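Local coordinates for protein serine protease inhibitor (Thermoanaerobacter tengcongensis, PDB 2PEF) that probably inhibits serine proteases and is captured here in the latent state of a serpin, at residues Glu29-Pro35 and Ile364-Leu370; Asn198-Asn202 and Phe213-Tyr217; Leu263-Tyr268 and Pro350-Ala354. One frame throughout, in Å; residues are numbered along the deposited sequence.

Contact 1 opens first along the chain, at residues 29-35, and closes last, at 364-370, so its loop of 328 residues encloses the other two. Contact 2 closes a short loop of ten residues between 198-202 and 213-217. Contact 3 then opens at 263-268 and closes at 350-354; contacts 2 and 3 therefore follow in series, and no loop crosses another. In serpin terms, contact 1 lies within sheet B, contact 2 joins sheet C to sheet B, and contact 3 packs sheet A, and the end of a sheet C strand, on sheet B. Contacts 1 and 3 touch directly: Tyr268 OH lies 2.7 Å from Ser31 O, and Val369 pairs with Phe351.

Contact 1 of 3, residues Glu29-Pro35 and Ile364-Leu370; sequences ENSLISP and IFIGTVL
An antiparallel beta ladder joins the two-residue strand 32-33 to strand 362-372, and Ile33 and Ile366 form its hydrogen-bonded pair. Ile33 N reaches Ile366 O at 2.9 Å in an almost straight bond (176° at the hydrogen), and Ile366 N returns to Ile33 O at the same length. Leu32 and Gly367 form the next, non-hydrogen-bonded pair, beyond which Thr368 N donates to Ser31 O over 2.9 Å. Side chains then take over from the backbone. Ser31 N donates to Thr368 OG1 at 3.0 Å, a hydroxyl that chi1 of 54° sets between its own backbone N and carbonyl carbon. A water bridges Thr368 OG1, Ser31 OG and Glu29 O, while Asp26 N also bonds Ser31 OG. At the end, Asn30 OD1 accepts Leu370 N at 2.8 Å, the donor standing 55° out of the amide plane, and Ser371 N as well. In the serpin fold this ladder is the edge of sheet B, immediately before helix 35-46. Ser34 is that helix's N-cap: its OG accepts from Ser37 N and donates to Ile364 O across the contact at 2.8 Å. The same residue lays CB over one face of the Phe365 ring, 4.1 Å from the centroid, in a CH-pi contact. Phe365 and Ile364 both oppose Ile355, forming a classic beta bulge. On the face carrying Ile33 and Ile366 the two side chains run side by side, Ile33 CG1 lying 3.7 Å from Ile366 CG2, and helix 7-22 packs over them through Leu20, Ile18 and Phe21.

Contact 2 of 3, residues Asn198-Asn202 and Phe213-Tyr217; sequences NSEEN and FVKPY
Strands 198-201 and 213-216 cross almost at right angles: their axes make 97° and come no closer than 7.9 Å. Glu201 and Lys215 have the nearest CA atoms across the contact, 6.2 Å apart; the links found between the segments are made by side chains and by water. The buried Glu201 does most of the touching. Its chain folds at chi2 (-55°), which turns the carboxylate along the Lys215 side chain. Lys215 runs extended past the carboxylate, with Lys215 CD 3.2 Å from Glu201 OE2, and bends only at its last torsion, bringing the ammonium back to the acid. There Lys215 NZ forms a salt bridge with the syn lone pair of Glu201 OE2 at 2.8 Å. The anti lone pair of that oxygen accepts Ser199 OG at 2.7 Å, from within the same strand, so two donors grip OE2 from different sides and should fix the carboxylate's rotation. In the serpin fold this bridge spans two sheets: Glu201 pairs through its backbone with Val259 in sheet C, whereas Phe213 pairs with Ala226 in sheet B. Glu201 OE1 is held by water. One molecule, 2.7 Å from Glu201 OE1, also donates to Val214 O and accepts Asn202 N; a second donates to OE1 and has a weak bond from Lys215 NZ. Glu201 CG meets Phe213 CD1 at 3.9 Å, the carboxylate and ring planes only 22° apart. Trp170 and Tyr174 pack against Lys215.

Contact 3 of 3, residues Leu263-Tyr268 and Pro350-Ala354; sequences LPKFKY and PFIFA
Leu263 begins the contact by bringing CD1 within 4.1 Å of Phe351 CZ, the two side chains crossing at about a right angle. Pro264 comes from the direction opposite to Phe351 and sets CG at the edge of that ring, 3.9 Å from Phe351 CE2. Phe266, its CG between the backbone N and the carbonyl carbon (chi1 67°), is shared between two partners. Its CE2 lies at the edge of the Phe351 ring, 4.1 Å from Phe351 CZ, while its CZ sits above one face of Phe353, displaced toward the rim. Phe266 and Phe353 form an oblique pair, planes at 52° and centroids 5.2 Å apart. Tyr268 meets the same Phe353 ring differently: its OH lies in the ring plane at the edge, 3.2 Å from Phe353 CZ, and is hydrogen-bonded to Ser31 O. The axes of strands 266-268 and 350-354 come no closer than 12.7 Å, and side chains fill the distance. Phe266 and Tyr268, backbone-paired with Val318 and Ile316 of strand 310-318, bring serpin sheet A, and Leu263 and Pro264 the end of the adjoining sheet C strand, against sheet B, where Phe351 pairs with Val369 of strand 362-372 and helix 235-241 packs against Pro350 and Ile352.

Contact 1 of 3, residues Glu29-Pro35 and Ile364-Leu370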
ATOM      1  N   GLU A  29       3.596  14.300  -9.695  1.00 17.75           N
ATOM      2  CA  GLU A  29       3.822  12.889  -9.991  1.00 17.00           C
ATOM      3  C   GLU A  29       2.617  12.055  -9.591  1.00 15.59           C
ATOM      4  O   GLU A  29       1.946  12.362  -8.606  1.00 16.35           O
ATOM      5  CB  GLU A  29       5.059  12.371  -9.247  1.00 17.93           C
ATOM      6  CG  GLU A  29       6.357  13.121  -9.548  1.00 22.41           C
ATOM      7  CD  GLU A  29       6.702  13.149 -11.027  1.00 26.44           C
ATOM      8  OE1 GLU A  29       6.559  12.102 -11.701  1.00 26.98           O
ATOM      9  OE2 GLU A  29       7.122  14.222 -11.513  1.00 29.36           O
ATOM     10  N   ASN A  30       2.347  10.999 -10.357  1.00 13.31           N
ATOM     11  CA  ASN A  30       1.349  10.010  -9.963  1.00 12.71           C
ATOM     12  C   ASN A  30       1.730   9.373  -8.636  1.00 13.88           C
ATOM     13  O   ASN A  30       2.882   8.983  -8.435  1.00 13.36           O
ATOM     14  CB  ASN A  30       1.228   8.903 -11.007  1.00 12.95           C
ATOM     15  CG  ASN A  30       0.762   9.402 -12.358  1.00 11.64           C
ATOM     16  OD1 ASN A  30       0.464  10.583 -12.546  1.00 11.15           O
ATOM     17  ND2 ASN A  30       0.692   8.487 -13.316  1.00 11.59           N
ATOM     18  N   SER A  31       0.759   9.263  -7.739  1.00 13.23           N
ATOM     19  CA  SER A  31       0.982   8.635  -6.448  1.00 12.73           C
ATOM     20  C   SER A  31       0.371   7.238  -6.406  1.00 12.24           C
ATOM     21  O   SER A  31      -0.598   6.949  -7.118  1.00 12.24           O
ATOM     22  CB  SER A  31       0.395   9.506  -5.337  1.00 12.86           C
ATOM     23  OG  SER A  31       0.942  10.812  -5.394  1.00 16.78           O
ATOM     24  N   LEU A  32       0.951   6.370  -5.585  1.00 11.73           N
ATOM     25  CA  LEU A  32       0.403   5.032  -5.363  1.00 11.58           C
ATOM     26  C   LEU A  32       0.894   4.499  -4.039  1.00 11.77           C
ATOM     27  O   LEU A  32       2.098   4.432  -3.803  1.00 12.22           O
ATOM     28  CB  LEU A  32       0.820   4.069  -6.471  1.00 12.52           C
ATOM     29  CG  LEU A  32       0.351   2.614  -6.330  1.00 11.08           C
ATOM     30  CD1 LEU A  32      -1.164   2.474  -6.512  1.00 12.62           C
ATOM     31  CD2 LEU A  32       1.082   1.732  -7.315  1.00 13.46           C
ATOM     32  N   ILE A  33      -0.038   4.123  -3.174  1.00 12.93           N
ATOM     33  CA  ILE A  33       0.339   3.473  -1.927  1.00 13.68           C
ATOM     34  C   ILE A  33      -0.479   2.209  -1.715  1.00 13.60           C
ATOM     35  O   ILE A  33      -1.584   2.075  -2.249  1.00 13.09           O
ATOM     36  CB  ILE A  33       0.236   4.408  -0.687  1.00 15.38           C
ATOM     37  CG1 ILE A  33      -1.218   4.758  -0.363  1.00 17.94           C
ATOM     38  CG2 ILE A  33       1.108   5.667  -0.868  1.00 16.42           C
ATOM     39  CD1 ILE A  33      -1.434   5.110   1.097  1.00 22.54           C
ATOM     40  N   SER A  34       0.098   1.274  -0.968  1.00 12.77           N
ATOM     41  CA  SER A  34      -0.639   0.134  -0.447  1.00 12.36           C
ATOM     42  C   SER A  34      -0.774   0.280   1.056  1.00 13.01           C
ATOM     43  O   SER A  34       0.194   0.055   1.793  1.00 13.63           O
ATOM     44  CB  SER A  34       0.064  -1.181  -0.772  1.00 13.44           C
ATOM     45  OG  SER A  34      -0.584  -2.261  -0.135  1.00 12.17           O
ATOM     46  N   PRO A  35      -1.972   0.673   1.520  1.00 14.03           N
ATOM     47  CA  PRO A  35      -2.208   0.777   2.956  1.00 14.34           C
ATOM     48  C   PRO A  35      -1.991  -0.562   3.656  1.00 14.08           C
ATOM     49  O   PRO A  35      -1.468  -0.587   4.768  1.00 15.61           O
ATOM     50  CB  PRO A  35      -3.670   1.215   3.038  1.00 15.06           C
ATOM     51  CG  PRO A  35      -3.945   1.867   1.729  1.00 15.66           C
ATOM     52  CD  PRO A  35      -3.157   1.078   0.740  1.00 13.12           C
ATOM     53  N   ILE A 364      -6.620  -2.139  -1.126  1.00 11.31           N
ATOM     54  CA  ILE A 364      -5.311  -2.799  -1.122  1.00 11.79           C
ATOM     55  C   ILE A 364      -4.257  -1.844  -1.680  1.00 11.15           C
ATOM     56  O   ILE A 364      -3.169  -1.721  -1.121  1.00 11.79           O
ATOM     57  CB  ILE A 364      -5.327  -4.125  -1.941  1.00 12.35           C
ATOM     58  CG1 ILE A 364      -6.463  -5.053  -1.480  1.00 13.58           C
ATOM     59  CG2 ILE A 364      -3.962  -4.824  -1.903  1.00 12.71           C
ATOM     60  CD1 ILE A 364      -6.350  -5.563  -0.047  1.00 19.08           C
ATOM     61  N   PHE A 365      -4.608  -1.184  -2.782  1.00 10.90           N
ATOM     62  CA  PHE A 365      -3.822  -0.113  -3.387  1.00 10.66           C
ATOM     63  C   PHE A 365      -4.729   1.089  -3.615  1.00  9.80           C
ATOM     64  O   PHE A 365      -5.925   0.937  -3.902  1.00 10.14           O
ATOM     65  CB  PHE A 365      -3.238  -0.566  -4.728  1.00  9.88           C
ATOM     66  CG  PHE A 365      -2.105  -1.547  -4.602  1.00  8.20           C
ATOM     67  CD1 PHE A 365      -2.355  -2.914  -4.470  1.00 10.20           C
ATOM     68  CD2 PHE A 365      -0.782  -1.106  -4.637  1.00  8.94           C
ATOM     69  CE1 PHE A 365      -1.304  -3.825  -4.364  1.00 11.96           C
ATOM     70  CE2 PHE A 365       0.274  -2.006  -4.527  1.00 10.07           C
ATOM     71  CZ  PHE A 365       0.015  -3.367  -4.390  1.00 10.61           C
ATOM     72  N   ILE A 366      -4.166   2.285  -3.476  1.00  9.71           N
ATOM     73  CA  ILE A 366      -4.903   3.519  -3.764  1.00  9.78           C
ATOM     74  C   ILE A 366      -3.931   4.562  -4.324  1.00  9.43           C
ATOM     75  O   ILE A 366      -2.806   4.704  -3.838  1.00  9.44           O
ATOM     76  CB  ILE A 366      -5.719   4.028  -2.532  1.00 10.36           C
ATOM     77  CG1 ILE A 366      -6.587   5.236  -2.907  1.00  9.84           C
ATOM     78  CG2 ILE A 366      -4.806   4.325  -1.338  1.00  9.76           C
ATOM     79  CD1 ILE A 366      -7.714   5.522  -1.910  1.00  9.18           C
ATOM     80  N   GLY A 367      -4.351   5.262  -5.372  1.00  9.47           N
ATOM     81  CA  GLY A 367      -3.446   6.181  -6.052  1.00 10.05           C
ATOM     82  C   GLY A 367      -4.086   7.238  -6.920  1.00  9.68           C
ATOM     83  O   GLY A 367      -5.309   7.373  -6.968  1.00  8.94           O
ATOM     84  N   THR A 368      -3.234   7.998  -7.598  1.00 10.78           N
ATOM     85  CA  THR A 368      -3.679   9.071  -8.476  1.00 11.77           C
ATOM     86  C   THR A 368      -2.998   8.937  -9.820  1.00 11.85           C
ATOM     87  O   THR A 368      -1.831   8.548  -9.893  1.00 12.29           O
ATOM     88  CB  THR A 368      -3.337  10.466  -7.906  1.00 11.27           C
ATOM     89  OG1 THR A 368      -1.936  10.536  -7.610  1.00 11.76           O
ATOM     90  CG2 THR A 368      -4.129  10.752  -6.638  1.00 11.61           C
ATOM     91  N   VAL A 369      -3.732   9.243 -10.885  1.00 10.05           N
ATOM     92  CA  VAL A 369      -3.124   9.340 -12.198  1.00 10.01           C
ATOM     93  C   VAL A 369      -3.271  10.781 -12.665  1.00  9.64           C
ATOM     94  O   VAL A 369      -4.358  11.208 -13.063  1.00  9.07           O
ATOM     95  CB  VAL A 369      -3.741   8.361 -13.221  1.00  9.57           C
ATOM     96  CG1 VAL A 369      -3.156   8.605 -14.620  1.00 10.17           C
ATOM     97  CG2 VAL A 369      -3.506   6.921 -12.789  1.00  9.94           C
ATOM     98  N   LEU A 370      -2.173  11.525 -12.573  1.00  8.57           N
ATOM     99  CA  LEU A 370      -2.137  12.922 -13.000  1.00  8.70           C
ATOM    100  C   LEU A 370      -1.559  13.010 -14.405  1.00  8.87           C
ATOM    101  O   LEU A 370      -1.880  13.925 -15.165  1.00  8.41           O
ATOM    102  CB  LEU A 370      -1.294  13.770 -12.035  1.00  9.28           C
ATOM    103  CG  LEU A 370      -1.602  13.739 -10.530  1.00 12.52           C
ATOM    104  CD1 LEU A 370      -0.695  14.708  -9.783  1.00 14.89           C
ATOM    105  CD2 LEU A 370      -3.061  14.067 -10.260  1.00 13.76           C
TER
HETATM  106  O   HOH W   1      -0.193  12.528  -7.207  1.00 16.87           O

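Contact 2 of 3, residues Asn198-Asn202 and Phe213-Tyr217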
ATOM      1  N   ASN A 198     -12.077   0.956 -23.622  1.00 11.48           N
ATOM      2  CA  ASN A 198     -13.522   1.141 -23.486  1.00 10.90           C
ATOM      3  C   ASN A 198     -14.205  -0.105 -22.960  1.00 10.75           C
ATOM      4  O   ASN A 198     -13.927  -1.218 -23.422  1.00 11.42           O
ATOM      5  CB  ASN A 198     -14.146   1.474 -24.843  1.00 11.58           C
ATOM      6  CG  ASN A 198     -13.749   2.839 -25.365  1.00 14.78           C
ATOM      7  OD1 ASN A 198     -13.319   3.714 -24.616  1.00 14.94           O
ATOM      8  ND2 ASN A 198     -13.911   3.031 -26.671  1.00 19.05           N
ATOM      9  N   SER A 199     -15.117   0.092 -22.013  1.00 10.55           N
ATOM     10  CA  SER A 199     -15.921  -0.999 -21.478  1.00 11.12           C
ATOM     11  C   SER A 199     -17.308  -0.533 -21.060  1.00 11.28           C
ATOM     12  O   SER A 199     -17.571   0.668 -20.936  1.00 11.79           O
ATOM     13  CB  SER A 199     -15.220  -1.636 -20.276  1.00 11.39           C
ATOM     14  OG  SER A 199     -15.059  -0.687 -19.238  1.00 10.31           O
ATOM     15  N   GLU A 200     -18.198  -1.501 -20.860  1.00 11.75           N
ATOM     16  CA  GLU A 200     -19.459  -1.249 -20.193  1.00 12.19           C
ATOM     17  C   GLU A 200     -19.331  -1.744 -18.772  1.00 12.13           C
ATOM     18  O   GLU A 200     -19.000  -2.909 -18.537  1.00 13.10           O
ATOM     19  CB  GLU A 200     -20.603  -1.988 -20.876  1.00 12.33           C
ATOM     20  CG  GLU A 200     -21.039  -1.381 -22.183  1.00 13.67           C
ATOM     21  CD  GLU A 200     -22.006  -2.266 -22.932  1.00 16.56           C
ATOM     22  OE1 GLU A 200     -22.515  -3.248 -22.339  1.00 15.03           O
ATOM     23  OE2 GLU A 200     -22.258  -1.975 -24.118  1.00 14.72           O
ATOM     24  N   GLU A 201     -19.580  -0.853 -17.822  1.00 11.36           N
ATOM     25  CA  GLU A 201     -19.548  -1.237 -16.415  1.00 10.90           C
ATOM     26  C   GLU A 201     -20.932  -1.108 -15.802  1.00 10.99           C
ATOM     27  O   GLU A 201     -21.811  -0.461 -16.374  1.00 12.34           O
ATOM     28  CB  GLU A 201     -18.497  -0.429 -15.647  1.00 11.29           C
ATOM     29  CG  GLU A 201     -17.069  -0.579 -16.188  1.00 10.11           C
ATOM     30  CD  GLU A 201     -16.581  -2.025 -16.287  1.00 14.58           C
ATOM     31  OE1 GLU A 201     -17.055  -2.910 -15.530  1.00 10.25           O
ATOM     32  OE2 GLU A 201     -15.702  -2.267 -17.137  1.00 13.07           O
ATOM     33  N   ASN A 202     -21.133  -1.752 -14.653  1.00 10.54           N
ATOM     34  CA  ASN A 202     -22.460  -1.838 -14.057  1.00 11.31           C
ATOM     35  C   ASN A 202     -22.575  -1.282 -12.640  1.00 11.57           C
ATOM     36  O   ASN A 202     -23.579  -1.489 -11.953  1.00 12.44           O
ATOM     37  CB  ASN A 202     -22.982  -3.268 -14.168  1.00 12.60           C
ATOM     38  CG  ASN A 202     -23.365  -3.616 -15.588  1.00 14.38           C
ATOM     39  OD1 ASN A 202     -24.420  -3.207 -16.070  1.00 18.30           O
ATOM     40  ND2 ASN A 202     -22.499  -4.356 -16.275  1.00 18.43           N
ATOM     41  N   PHE A 213     -16.634   4.782 -11.714  1.00 11.25           N
ATOM     42  CA  PHE A 213     -17.145   3.427 -11.885  1.00 11.95           C
ATOM     43  C   PHE A 213     -16.329   2.407 -11.096  1.00 11.20           C
ATOM     44  O   PHE A 213     -15.226   2.698 -10.608  1.00 11.61           O
ATOM     45  CB  PHE A 213     -17.163   3.047 -13.372  1.00 12.52           C
ATOM     46  CG  PHE A 213     -15.797   3.024 -14.014  1.00 14.06           C
ATOM     47  CD1 PHE A 213     -14.994   1.885 -13.939  1.00 15.66           C
ATOM     48  CD2 PHE A 213     -15.317   4.137 -14.709  1.00 13.76           C
ATOM     49  CE1 PHE A 213     -13.737   1.855 -14.532  1.00 16.03           C
ATOM     50  CE2 PHE A 213     -14.055   4.116 -15.308  1.00 13.56           C
ATOM     51  CZ  PHE A 213     -13.265   2.978 -15.215  1.00 15.46           C
ATOM     52  N   VAL A 214     -16.889   1.208 -10.980  1.00 11.82           N
ATOM     53  CA  VAL A 214     -16.208   0.077 -10.365  1.00 12.35           C
ATOM     54  C   VAL A 214     -16.192  -1.053 -11.399  1.00 12.76           C
ATOM     55  O   VAL A 214     -17.236  -1.413 -11.959  1.00 13.53           O
ATOM     56  CB  VAL A 214     -16.912  -0.375  -9.064  1.00 12.36           C
ATOM     57  CG1 VAL A 214     -16.108  -1.459  -8.342  1.00 12.71           C
ATOM     58  CG2 VAL A 214     -17.161   0.807  -8.134  1.00 14.42           C
ATOM     59  N   LYS A 215     -14.999  -1.565 -11.680  1.00 11.54           N
ATOM     60  CA  LYS A 215     -14.814  -2.642 -12.652  1.00 11.21           C
ATOM     61  C   LYS A 215     -14.234  -3.871 -11.966  1.00 10.37           C
ATOM     62  O   LYS A 215     -13.177  -3.784 -11.338  1.00 10.99           O
ATOM     63  CB  LYS A 215     -13.902  -2.187 -13.795  1.00  9.10           C
ATOM     64  CG  LYS A 215     -13.564  -3.287 -14.800  1.00 11.61           C
ATOM     65  CD  LYS A 215     -12.784  -2.750 -16.005  1.00 10.40           C
ATOM     66  CE  LYS A 215     -12.638  -3.820 -17.095  1.00 10.88           C
ATOM     67  NZ  LYS A 215     -13.949  -4.382 -17.551  1.00 10.31           N
ATOM     68  N   PRO A 216     -14.918  -5.026 -12.083  1.00 10.85           N
ATOM     69  CA  PRO A 216     -14.480  -6.239 -11.392  1.00 10.80           C
ATOM     70  C   PRO A 216     -13.329  -6.995 -12.067  1.00 10.70           C
ATOM     71  O   PRO A 216     -13.245  -7.049 -13.300  1.00  9.09           O
ATOM     72  CB  PRO A 216     -15.733  -7.111 -11.416  1.00 10.82           C
ATOM     73  CG  PRO A 216     -16.432  -6.715 -12.681  1.00  9.14           C
ATOM     74  CD  PRO A 216     -16.161  -5.245 -12.854  1.00 10.54           C
ATOM     75  N   TYR A 217     -12.442  -7.558 -11.249  1.00  9.45           N
ATOM     76  CA  TYR A 217     -11.481  -8.549 -11.727  1.00 10.16           C
ATOM     77  C   TYR A 217     -12.130  -9.925 -11.719  1.00  9.97           C
ATOM     78  O   TYR A 217     -13.143 -10.149 -11.041  1.00  9.37           O
ATOM     79  CB  TYR A 217     -10.206  -8.545 -10.876  1.00  9.84           C
ATOM     80  CG  TYR A 217      -9.435  -7.251 -10.978  1.00  9.84           C
ATOM     81  CD1 TYR A 217      -9.550  -6.278  -9.988  1.00  9.09           C
ATOM     82  CD2 TYR A 217      -8.611  -6.987 -12.080  1.00 11.54           C
ATOM     83  CE1 TYR A 217      -8.853  -5.077 -10.076  1.00 10.39           C
ATOM     84  CE2 TYR A 217      -7.906  -5.788 -12.181  1.00 10.09           C
ATOM     85  CZ  TYR A 217      -8.043  -4.834 -11.175  1.00 10.22           C
ATOM     86  OH  TYR A 217      -7.365  -3.646 -11.250  1.00 10.81           O
TER
HETATM   87  O   HOH W   2     -18.883  -3.184 -13.567  1.00 19.06           O
HETATM   88  O   HOH W   3     -16.962  -5.354 -16.843  1.00 22.59           O

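Contact 3 of 3, residues Leu263-Tyr268 and Pro350-Ala354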
ATOM      1  N   LEU A 263     -10.771   3.829 -19.667  1.00 13.26           N
ATOM      2  CA  LEU A 263      -9.618   3.759 -18.784  0.50 12.14           C
ATOM      3  C   LEU A 263      -8.336   3.728 -19.610  1.00 12.58           C
ATOM      4  O   LEU A 263      -8.190   2.892 -20.501  1.00 11.61           O
ATOM      5  CB  LEU A 263      -9.705   2.508 -17.903  0.50 12.53           C
ATOM      6  CG  LEU A 263      -8.640   2.286 -16.826  0.50  9.35           C
ATOM      7  CD1 LEU A 263      -8.732   3.359 -15.742  0.50  5.43           C
ATOM      8  CD2 LEU A 263      -8.794   0.899 -16.220  0.50  9.37           C
ATOM      9  N   PRO A 264      -7.397   4.652 -19.331  1.00 12.26           N
ATOM     10  CA  PRO A 264      -6.155   4.544 -20.093  1.00 11.38           C
ATOM     11  C   PRO A 264      -5.315   3.381 -19.591  1.00 11.45           C
ATOM     12  O   PRO A 264      -5.382   3.033 -18.411  1.00 12.57           O
ATOM     13  CB  PRO A 264      -5.426   5.851 -19.765  1.00 12.52           C
ATOM     14  CG  PRO A 264      -5.934   6.224 -18.401  1.00 14.28           C
ATOM     15  CD  PRO A 264      -7.373   5.788 -18.388  1.00 13.11           C
ATOM     16  N   LYS A 265      -4.523   2.787 -20.476  1.00 11.19           N
ATOM     17  CA  LYS A 265      -3.442   1.922 -20.022  1.00 11.08           C
ATOM     18  C   LYS A 265      -2.456   2.821 -19.284  1.00 10.98           C
ATOM     19  O   LYS A 265      -2.129   3.918 -19.758  1.00 12.62           O
ATOM     20  CB  LYS A 265      -2.758   1.240 -21.200  1.00 11.87           C
ATOM     21  CG  LYS A 265      -3.651   0.277 -21.954  1.00 13.10           C
ATOM     22  CD  LYS A 265      -2.852  -0.585 -22.920  1.00 15.33           C
ATOM     23  CE  LYS A 265      -3.774  -1.404 -23.807  1.00 16.26           C
ATOM     24  NZ  LYS A 265      -3.021  -2.151 -24.858  1.00 15.49           N
ATOM     25  N   PHE A 266      -1.998   2.386 -18.115  1.00 10.11           N
ATOM     26  CA  PHE A 266      -0.987   3.166 -17.395  1.00  8.89           C
ATOM     27  C   PHE A 266      -0.041   2.307 -16.578  1.00  9.12           C
ATOM     28  O   PHE A 266      -0.399   1.214 -16.139  1.00  9.57           O
ATOM     29  CB  PHE A 266      -1.611   4.301 -16.559  1.00  9.87           C
ATOM     30  CG  PHE A 266      -2.445   3.840 -15.393  1.00 10.06           C
ATOM     31  CD1 PHE A 266      -1.864   3.639 -14.145  1.00 10.77           C
ATOM     32  CD2 PHE A 266      -3.815   3.633 -15.534  1.00  9.49           C
ATOM     33  CE1 PHE A 266      -2.626   3.223 -13.055  1.00  8.19           C
ATOM     34  CE2 PHE A 266      -4.588   3.214 -14.443  1.00  9.22           C
ATOM     35  CZ  PHE A 266      -3.990   3.014 -13.203  1.00  7.12           C
ATOM     36  N   LYS A 267       1.169   2.823 -16.394  1.00  8.64           N
ATOM     37  CA  LYS A 267       2.225   2.129 -15.680  1.00  9.20           C
ATOM     38  C   LYS A 267       3.141   3.165 -15.060  1.00  8.75           C
ATOM     39  O   LYS A 267       3.596   4.088 -15.741  1.00 10.25           O
ATOM     40  CB  LYS A 267       3.016   1.236 -16.642  1.00  9.83           C
ATOM     41  CG  LYS A 267       4.077   0.377 -15.979  1.00 10.89           C
ATOM     42  CD  LYS A 267       4.885  -0.397 -17.007  1.00 10.49           C
ATOM     43  NZ  LYS A 267       3.955  -4.327 -16.943  1.00 24.42           N
ATOM     44  N   TYR A 268       3.404   3.012 -13.768  1.00  8.97           N
ATOM     45  CA  TYR A 268       4.338   3.876 -13.061  1.00  8.58           C
ATOM     46  C   TYR A 268       4.780   3.286 -11.726  1.00  9.32           C
ATOM     47  O   TYR A 268       4.199   2.311 -11.224  1.00  8.58           O
ATOM     48  CB  TYR A 268       3.763   5.288 -12.864  1.00  8.90           C
ATOM     49  CG  TYR A 268       2.566   5.363 -11.941  1.00  9.56           C
ATOM     50  CD1 TYR A 268       2.727   5.546 -10.567  1.00  7.95           C
ATOM     51  CD2 TYR A 268       1.271   5.259 -12.445  1.00 10.02           C
ATOM     52  CE1 TYR A 268       1.623   5.615  -9.718  1.00  7.79           C
ATOM     53  CE2 TYR A 268       0.164   5.332 -11.611  1.00 10.18           C
ATOM     54  CZ  TYR A 268       0.345   5.508 -10.253  1.00 10.08           C
ATOM     55  OH  TYR A 268      -0.756   5.575  -9.435  1.00  9.31           O
ATOM     56  N   PRO A 350      -7.590  14.183 -14.596  1.00 10.73           N
ATOM     57  CA  PRO A 350      -6.882  13.251 -13.725  1.00 10.83           C
ATOM     58  C   PRO A 350      -7.894  12.505 -12.868  1.00 10.46           C
ATOM     59  O   PRO A 350      -9.045  12.944 -12.750  1.00 10.29           O
ATOM     60  CB  PRO A 350      -6.007  14.165 -12.863  1.00 10.68           C
ATOM     61  CG  PRO A 350      -6.729  15.459 -12.846  1.00 11.55           C
ATOM     62  CD  PRO A 350      -7.382  15.585 -14.179  1.00 11.43           C
ATOM     63  N   PHE A 351      -7.480  11.380 -12.296  1.00  9.73           N
ATOM     64  CA  PHE A 351      -8.396  10.559 -11.521  1.00  9.21           C
ATOM     65  C   PHE A 351      -7.729   9.830 -10.369  1.00 10.04           C
ATOM     66  O   PHE A 351      -6.516   9.645 -10.355  1.00  9.66           O
ATOM     67  CB  PHE A 351      -9.153   9.574 -12.426  1.00  9.94           C
ATOM     68  CG  PHE A 351      -8.274   8.578 -13.133  1.00  7.11           C
ATOM     69  CD1 PHE A 351      -8.012   7.331 -12.561  1.00  6.05           C
ATOM     70  CD2 PHE A 351      -7.737   8.866 -14.383  1.00  8.50           C
ATOM     71  CE1 PHE A 351      -7.214   6.399 -13.218  1.00  9.76           C
ATOM     72  CE2 PHE A 351      -6.937   7.939 -15.046  1.00  7.74           C
ATOM     73  CZ  PHE A 351      -6.680   6.702 -14.464  1.00 11.08           C
ATOM     74  N   ILE A 352      -8.554   9.438  -9.405  1.00  9.18           N
ATOM     75  CA  ILE A 352      -8.131   8.666  -8.247  1.00  9.65           C
ATOM     76  C   ILE A 352      -8.575   7.240  -8.519  1.00  9.57           C
ATOM     77  O   ILE A 352      -9.618   7.022  -9.131  1.00 10.25           O
ATOM     78  CB  ILE A 352      -8.787   9.216  -6.939  1.00  8.98           C
ATOM     79  CG1 ILE A 352      -8.186  10.572  -6.550  1.00 13.47           C
ATOM     80  CG2 ILE A 352      -8.634   8.242  -5.760  1.00 12.00           C
ATOM     81  CD1 ILE A 352      -8.772  11.759  -7.276  1.00 16.96           C
ATOM     82  N   PHE A 353      -7.778   6.265  -8.103  1.00  9.97           N
ATOM     83  CA  PHE A 353      -8.194   4.877  -8.252  1.00  9.39           C
ATOM     84  C   PHE A 353      -7.828   4.066  -7.023  1.00  9.77           C
ATOM     85  O   PHE A 353      -6.979   4.473  -6.222  1.00 10.29           O
ATOM     86  CB  PHE A 353      -7.587   4.247  -9.512  1.00 10.72           C
ATOM     87  CG  PHE A 353      -6.107   4.060  -9.429  1.00  7.26           C
ATOM     88  CD1 PHE A 353      -5.566   2.891  -8.899  1.00  9.83           C
ATOM     89  CD2 PHE A 353      -5.254   5.052  -9.879  1.00  7.25           C
ATOM     90  CE1 PHE A 353      -4.190   2.726  -8.808  1.00 11.84           C
ATOM     91  CE2 PHE A 353      -3.875   4.899  -9.789  1.00  9.52           C
ATOM     92  CZ  PHE A 353      -3.341   3.730  -9.258  1.00  9.38           C
ATOM     93  N   ALA A 354      -8.473   2.912  -6.895  1.00 10.38           N
ATOM     94  CA  ALA A 354      -8.151   1.967  -5.849  1.00  9.87           C
ATOM     95  C   ALA A 354      -8.376   0.557  -6.364  1.00 10.01           C
ATOM     96  O   ALA A 354      -9.239   0.324  -7.212  1.00 11.35           O
ATOM     97  CB  ALA A 354      -8.987   2.219  -4.625  1.00  8.75           C
TER